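Local structure of uncharacterized protein (Bacteroides dorei DSM 17855, 5TGF) at residues A[9-12]-A[13-17]; A[188-192]-A[193-197]; A[326-329]-A[330-334]. The protein is uncharacterised but probably acts as a serine hydrolase of the beta-lactamase and penicillin-binding-protein family, and also binds calcium. All coordinates share one frame; numbering follows the deposited sequence.

Contact 1 (A[9-12]-A[13-17])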
# COMPACT_ATOMS: atom_id res chain seq x y z
N ASP A 9 10.93 -4.78 -26.42
CA ASP A 9 10.12 -3.77 -27.10
C ASP A 9 9.00 -3.27 -26.19
O ASP A 9 8.03 -3.99 -25.98
CB ASP A 9 9.55 -4.33 -28.41
CG ASP A 9 8.73 -3.32 -29.20
OD1 ASP A 9 8.58 -2.13 -28.81
OD2 ASP A 9 8.18 -3.74 -30.24
N PHE A 10 9.13 -2.04 -25.68
CA PHE A 10 8.15 -1.47 -24.73
C PHE A 10 7.01 -0.66 -25.39
O PHE A 10 6.20 -0.09 -24.70
CB PHE A 10 8.87 -0.63 -23.68
CG PHE A 10 9.38 -1.44 -22.53
CD1 PHE A 10 8.55 -1.73 -21.45
CD2 PHE A 10 10.63 -2.01 -22.59
CE1 PHE A 10 8.97 -2.57 -20.44
CE2 PHE A 10 11.08 -2.82 -21.56
CZ PHE A 10 10.22 -3.12 -20.49
N THR A 11 6.90 -0.71 -26.71
CA THR A 11 5.82 -0.06 -27.41
C THR A 11 4.41 -0.38 -26.88
O THR A 11 3.59 0.53 -26.77
CB THR A 11 5.86 -0.40 -28.91
OG1 THR A 11 7.10 0.06 -29.43
CG2 THR A 11 4.75 0.28 -29.65
N PRO A 12 4.09 -1.66 -26.60
CA PRO A 12 2.73 -1.91 -26.15
C PRO A 12 2.38 -1.19 -24.81
O PRO A 12 1.25 -0.73 -24.63
CB PRO A 12 2.68 -3.43 -26.01
CG PRO A 12 3.79 -3.93 -26.87
CD PRO A 12 4.87 -2.91 -26.74
N LEU A 13 3.36 -1.07 -23.91
CA LEU A 13 3.13 -0.36 -22.65
C LEU A 13 2.96 1.14 -22.92
O LEU A 13 2.02 1.77 -22.43
CB LEU A 13 4.29 -0.61 -21.69
CG LEU A 13 4.23 0.07 -20.33
CD1 LEU A 13 3.03 -0.47 -19.57
CD2 LEU A 13 5.52 -0.17 -19.54
N ASP A 14 3.87 1.70 -23.72
CA ASP A 14 3.82 3.13 -24.05
C ASP A 14 2.50 3.47 -24.75
O ASP A 14 1.90 4.53 -24.52
CB ASP A 14 5.04 3.49 -24.91
CG ASP A 14 5.14 4.99 -25.23
OD1 ASP A 14 4.94 5.84 -24.33
OD2 ASP A 14 5.53 5.30 -26.38
N SER A 15 1.97 2.54 -25.56
CA SER A 15 0.75 2.83 -26.30
C SER A 15 -0.41 2.91 -25.34
O SER A 15 -1.29 3.76 -25.49
CB SER A 15 0.44 1.76 -27.36
OG SER A 15 1.31 1.87 -28.46
N ILE A 16 -0.42 2.02 -24.36
CA ILE A 16 -1.54 2.00 -23.41
C ILE A 16 -1.53 3.28 -22.56
O ILE A 16 -2.55 3.92 -22.39
CB ILE A 16 -1.49 0.76 -22.50
CG1 ILE A 16 -1.76 -0.50 -23.33
CG2 ILE A 16 -2.50 0.89 -21.36
CD1 ILE A 16 -1.46 -1.81 -22.60
N ILE A 17 -0.37 3.67 -22.06
CA ILE A 17 -0.29 4.87 -21.23
C ILE A 17 -0.62 6.14 -22.06
O ILE A 17 -1.35 7.02 -21.61
CB ILE A 17 1.08 5.00 -20.55
CG1 ILE A 17 1.32 3.80 -19.63
CG2 ILE A 17 1.18 6.29 -19.76
CD1 ILE A 17 2.72 3.69 -19.06
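Phe10 and Leu13 meet along one flank of the first turn of helix 11-22, a compact example of a helix start that is both turned in by an Asx turn and packed. Their side chains run side by side in the same direction, and Leu13 CD2 comes to the edge of the Phe10 ring, near its plane, 3.9 Å from CD1. Leu13 CG stands anti to the backbone N (chi1 179°), which brings CD2 to the ring edge. Pro12, which has no N-H to offer and suits a first turn, lays its CB 3.2 Å from Leu13 N and supplies its carbonyl O to Ile16 N. Phe10 holds the N-cap position, and its carbonyl O accepts from Asp14 N at 3.1 Å in a nearly straight bond; Leu13 N adds a weak hydrogen bond to the same oxygen. Just before the N-cap residue, Asp9 OD1 accepts from Thr11 N at 3.0 Å, which makes an Asx turn, and also from Thr11 OG1. Ser15 OG doubles the backbone bond to Thr11 O. Asp14 OD1 takes Tyr45 OH and a salt bridge from Lys43. Phe10 and Leu13 face strand 38-46 and helix 328-337, with Ile31 of strand 28-35 also against Leu13.

Contact 2 (A[188-192]-A[193-197])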
# COMPACT_ATOMS: atom_id res chain seq x y z
N PRO A 188 1.38 16.65 6.51
CA PRO A 188 -0.06 16.81 6.75
C PRO A 188 -0.92 16.20 5.66
O PRO A 188 -0.50 16.10 4.48
CB PRO A 188 -0.25 18.33 6.80
CG PRO A 188 0.87 18.87 5.98
CD PRO A 188 2.02 17.91 6.09
N VAL A 189 -2.11 15.80 6.07
CA VAL A 189 -3.09 15.11 5.23
C VAL A 189 -3.79 16.12 4.33
O VAL A 189 -4.30 17.12 4.84
CB VAL A 189 -4.08 14.37 6.13
CG1 VAL A 189 -5.20 13.71 5.35
CG2 VAL A 189 -3.34 13.36 6.96
N ASN A 190 -3.74 15.92 3.02
CA ASN A 190 -4.52 16.69 2.05
C ASN A 190 -5.99 16.31 2.18
O ASN A 190 -6.33 15.12 2.25
CB ASN A 190 -4.04 16.42 0.62
CG ASN A 190 -4.94 17.04 -0.44
OD1 ASN A 190 -5.97 16.47 -0.82
ND2 ASN A 190 -4.58 18.23 -0.91
N THR A 191 -6.87 17.30 2.13
CA THR A 191 -8.28 17.09 2.47
C THR A 191 -9.23 17.18 1.28
O THR A 191 -10.45 17.32 1.45
CB THR A 191 -8.71 18.07 3.58
OG1 THR A 191 -8.46 19.39 3.14
CG2 THR A 191 -7.93 17.84 4.83
N ASP A 192 -8.70 17.10 0.07
CA ASP A 192 -9.52 17.25 -1.12
C ASP A 192 -10.46 16.07 -1.38
O ASP A 192 -11.37 16.14 -2.21
CB ASP A 192 -8.62 17.53 -2.33
CG ASP A 192 -7.86 18.88 -2.21
OD1 ASP A 192 -8.24 19.76 -1.40
OD2 ASP A 192 -6.87 19.03 -2.93
N GLY A 193 -10.23 14.98 -0.68
CA GLY A 193 -11.06 13.79 -0.79
C GLY A 193 -10.28 12.65 -1.39
O GLY A 193 -9.66 12.78 -2.47
N GLY A 194 -10.24 11.53 -0.67
CA GLY A 194 -9.55 10.35 -1.12
C GLY A 194 -8.05 10.31 -0.86
O GLY A 194 -7.37 9.35 -1.30
N HIS A 195 -7.54 11.27 -0.10
CA HIS A 195 -6.14 11.24 0.34
C HIS A 195 -6.01 11.17 1.86
O HIS A 195 -5.14 11.80 2.49
CB HIS A 195 -5.37 12.45 -0.19
CG HIS A 195 -5.63 12.76 -1.64
ND1 HIS A 195 -5.86 14.05 -2.09
CD2 HIS A 195 -5.72 11.97 -2.73
CE1 HIS A 195 -6.10 14.03 -3.39
NE2 HIS A 195 -6.01 12.77 -3.80
N ALA A 196 -6.85 10.32 2.44
CA ALA A 196 -7.03 10.21 3.89
C ALA A 196 -7.64 8.84 4.17
O ALA A 196 -8.20 8.25 3.25
CB ALA A 196 -7.96 11.31 4.38
N PRO A 197 -7.48 8.30 5.40
CA PRO A 197 -6.76 8.84 6.56
C PRO A 197 -5.25 8.73 6.38
O PRO A 197 -4.80 8.23 5.35
CB PRO A 197 -7.23 7.97 7.73
CG PRO A 197 -7.81 6.76 7.14
CD PRO A 197 -8.08 6.98 5.68
O HOH W 1 -8.39 13.65 1.19
O HOH W 2 -2.83 13.40 2.07
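Asn190 and His195 meet where an Asx turn, made by Asn190 OD1 and Asp192 N, bends the loop that leads from helix 167-179 to helix 198-201, within a beta-lactamase-type fold. The two side chains lie alongside each other and point the same way, the amide and ring planes turned 54° apart. His195 ND1 donates to Asn190 OD1 at 2.7 Å; the oxygen lies at the ring edge, within the imidazole plane, yet the donor stands well above the amide plane. From the opposite face of that plane Asp192 N reaches the same OD1 at 2.9 Å, so one oxygen is gripped from both sides. Asn190 CG lies anti to its own backbone nitrogen (chi1 172°), which swings the amide beside His195, and ND2 donates to Asp192 OD2, holding the amide against rotation. His195 NE2 is hydrogen-bonded to His309 NE2, and the ring also meets Tyr55, so this loop histidine ties the turn to the surrounding structure. Further along, Val189 CG1 rests on Ala196 CB at 3.8 Å. A water accepts from His195 N and Gly193 N and donates to Asn190 O, and a second spans Asn190 N and His195 O. The backbone angles of Gly193 (phi 113°) would press a CB against Asp192 O, which suits glycine. Gly193 O sits over the centre of the His195 ring, 3.8 Å above its plane.

Contact 3 (A[326-329]-A[330-334])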
# COMPACT_ATOMS: atom_id res chain seq x y z
N SER A 326 -5.67 -1.14 -13.33
CA SER A 326 -4.22 -0.96 -13.16
C SER A 326 -3.33 -2.18 -13.43
O SER A 326 -2.25 -2.03 -14.02
CB SER A 326 -3.96 -0.46 -11.75
OG SER A 326 -4.58 0.82 -11.62
N PRO A 327 -3.77 -3.40 -13.05
CA PRO A 327 -2.92 -4.56 -13.38
C PRO A 327 -2.69 -4.81 -14.86
O PRO A 327 -1.87 -5.68 -15.18
CB PRO A 327 -3.69 -5.77 -12.80
CG PRO A 327 -4.62 -5.20 -11.84
CD PRO A 327 -4.95 -3.80 -12.25
N VAL A 328 -3.34 -4.07 -15.76
CA VAL A 328 -2.92 -4.13 -17.19
C VAL A 328 -1.44 -3.75 -17.34
O VAL A 328 -0.74 -4.21 -18.26
CB VAL A 328 -3.82 -3.29 -18.14
CG1 VAL A 328 -3.55 -1.81 -17.98
CG2 VAL A 328 -3.59 -3.70 -19.59
N LEU A 329 -0.92 -2.95 -16.40
CA LEU A 329 0.46 -2.50 -16.48
C LEU A 329 1.45 -3.65 -16.20
O LEU A 329 2.40 -3.88 -16.95
CB LEU A 329 0.70 -1.38 -15.47
CG LEU A 329 -0.01 -0.08 -15.80
CD1 LEU A 329 -0.10 0.78 -14.54
CD2 LEU A 329 0.71 0.66 -16.93
N SER A 330 1.22 -4.37 -15.12
CA SER A 330 2.06 -5.53 -14.80
C SER A 330 1.85 -6.67 -15.82
O SER A 330 2.80 -7.35 -16.18
CB SER A 330 1.80 -6.02 -13.38
OG SER A 330 0.40 -6.06 -13.14
N GLU A 331 0.63 -6.83 -16.32
CA GLU A 331 0.35 -7.87 -17.33
C GLU A 331 1.15 -7.58 -18.59
O GLU A 331 1.76 -8.48 -19.18
CB GLU A 331 -1.15 -7.87 -17.69
CG GLU A 331 -1.57 -8.90 -18.73
CD GLU A 331 -3.04 -8.80 -19.13
OE1 GLU A 331 -3.71 -9.82 -19.28
OE2 GLU A 331 -3.54 -7.68 -19.29
N THR A 332 1.14 -6.31 -19.01
CA THR A 332 1.81 -5.90 -20.25
C THR A 332 3.33 -5.98 -20.10
O THR A 332 4.05 -6.45 -21.01
CB THR A 332 1.36 -4.50 -20.68
OG1 THR A 332 -0.08 -4.44 -20.78
CG2 THR A 332 1.95 -4.09 -22.05
N VAL A 333 3.84 -5.62 -18.93
CA VAL A 333 5.28 -5.83 -18.65
C VAL A 333 5.66 -7.31 -18.66
O VAL A 333 6.69 -7.70 -19.23
CB VAL A 333 5.72 -5.13 -17.36
CG1 VAL A 333 7.11 -5.53 -16.92
CG2 VAL A 333 5.63 -3.61 -17.51
N THR A 334 4.82 -8.14 -18.07
CA THR A 334 5.09 -9.58 -18.06
C THR A 334 5.21 -10.13 -19.48
O THR A 334 6.16 -10.82 -19.78
CB THR A 334 4.01 -10.35 -17.24
OG1 THR A 334 4.19 -10.06 -15.85
CG2 THR A 334 4.16 -11.85 -17.44
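Val328 and Thr332 meet one turn apart near the N-terminal end of helix 328-337, where hydrogen bonding and side-chain packing share the same few atoms. The backbone bonds come first: Glu331 N reaches Pro327 O, Thr332 N reaches Val328 O at 2.9 Å, and Val333 N reaches Leu329 O, each four residues back, as in an alpha helix. A side-chain bond is added to the second of these. Thr332 OG1, set beside its backbone N by a chi1 of -54°, donates to Val328 O at 2.6 Å. The hydroxyl and the amide approach that oxygen from opposite faces of the carbonyl plane. Van der Waals contact follows the same spacing, a methyl against polar oxygens: Val328 CG2 lies 3.8 Å from Thr332 OG1, the two side chains running alongside one another, and the extended Glu331 chain brings OE2 within 4.0 Å of that methyl, on the exposed side. Val333 CG2 comes close to Leu329 O. Ser330 OG has its hydrogen-bond partner in Tyr293 OH of strand 293-297. Helix 11-22 packs on Val328, Leu329 and Thr332 through Leu13, Ile16 and Trp20. By donating to Val328 O, which already takes Thr332 N, the buried threonine hydroxyl finds its partner within its own helix, which probably lets this side chain lie against helix 11-22 with its polar atom satisfied.

Contacts 1 and 3 belong together: the helical segments 9-17 and 326-334 have centres about 10 Å apart and touch, Leu13 CD1 lying 3.7 Å from Leu329 CD2 and Ile16 CD1 packing on Thr332. Both add a hydroxyl bond to an early carbonyl of the helix, but the surface contact 1 supplements this with an Asx turn ahead of the helix, whereas the buried contact 3 pairs its threonine hydroxyl with close packing against helix 11-22 and strand 293-297. Contact 2 stands alone, its centre about 32 Å from the first and 28 Å from the third. Partly buried and without regular structure, it uses an amide, an imidazole and waters where the helices rely mainly on backbone carbonyls and hydroxyls.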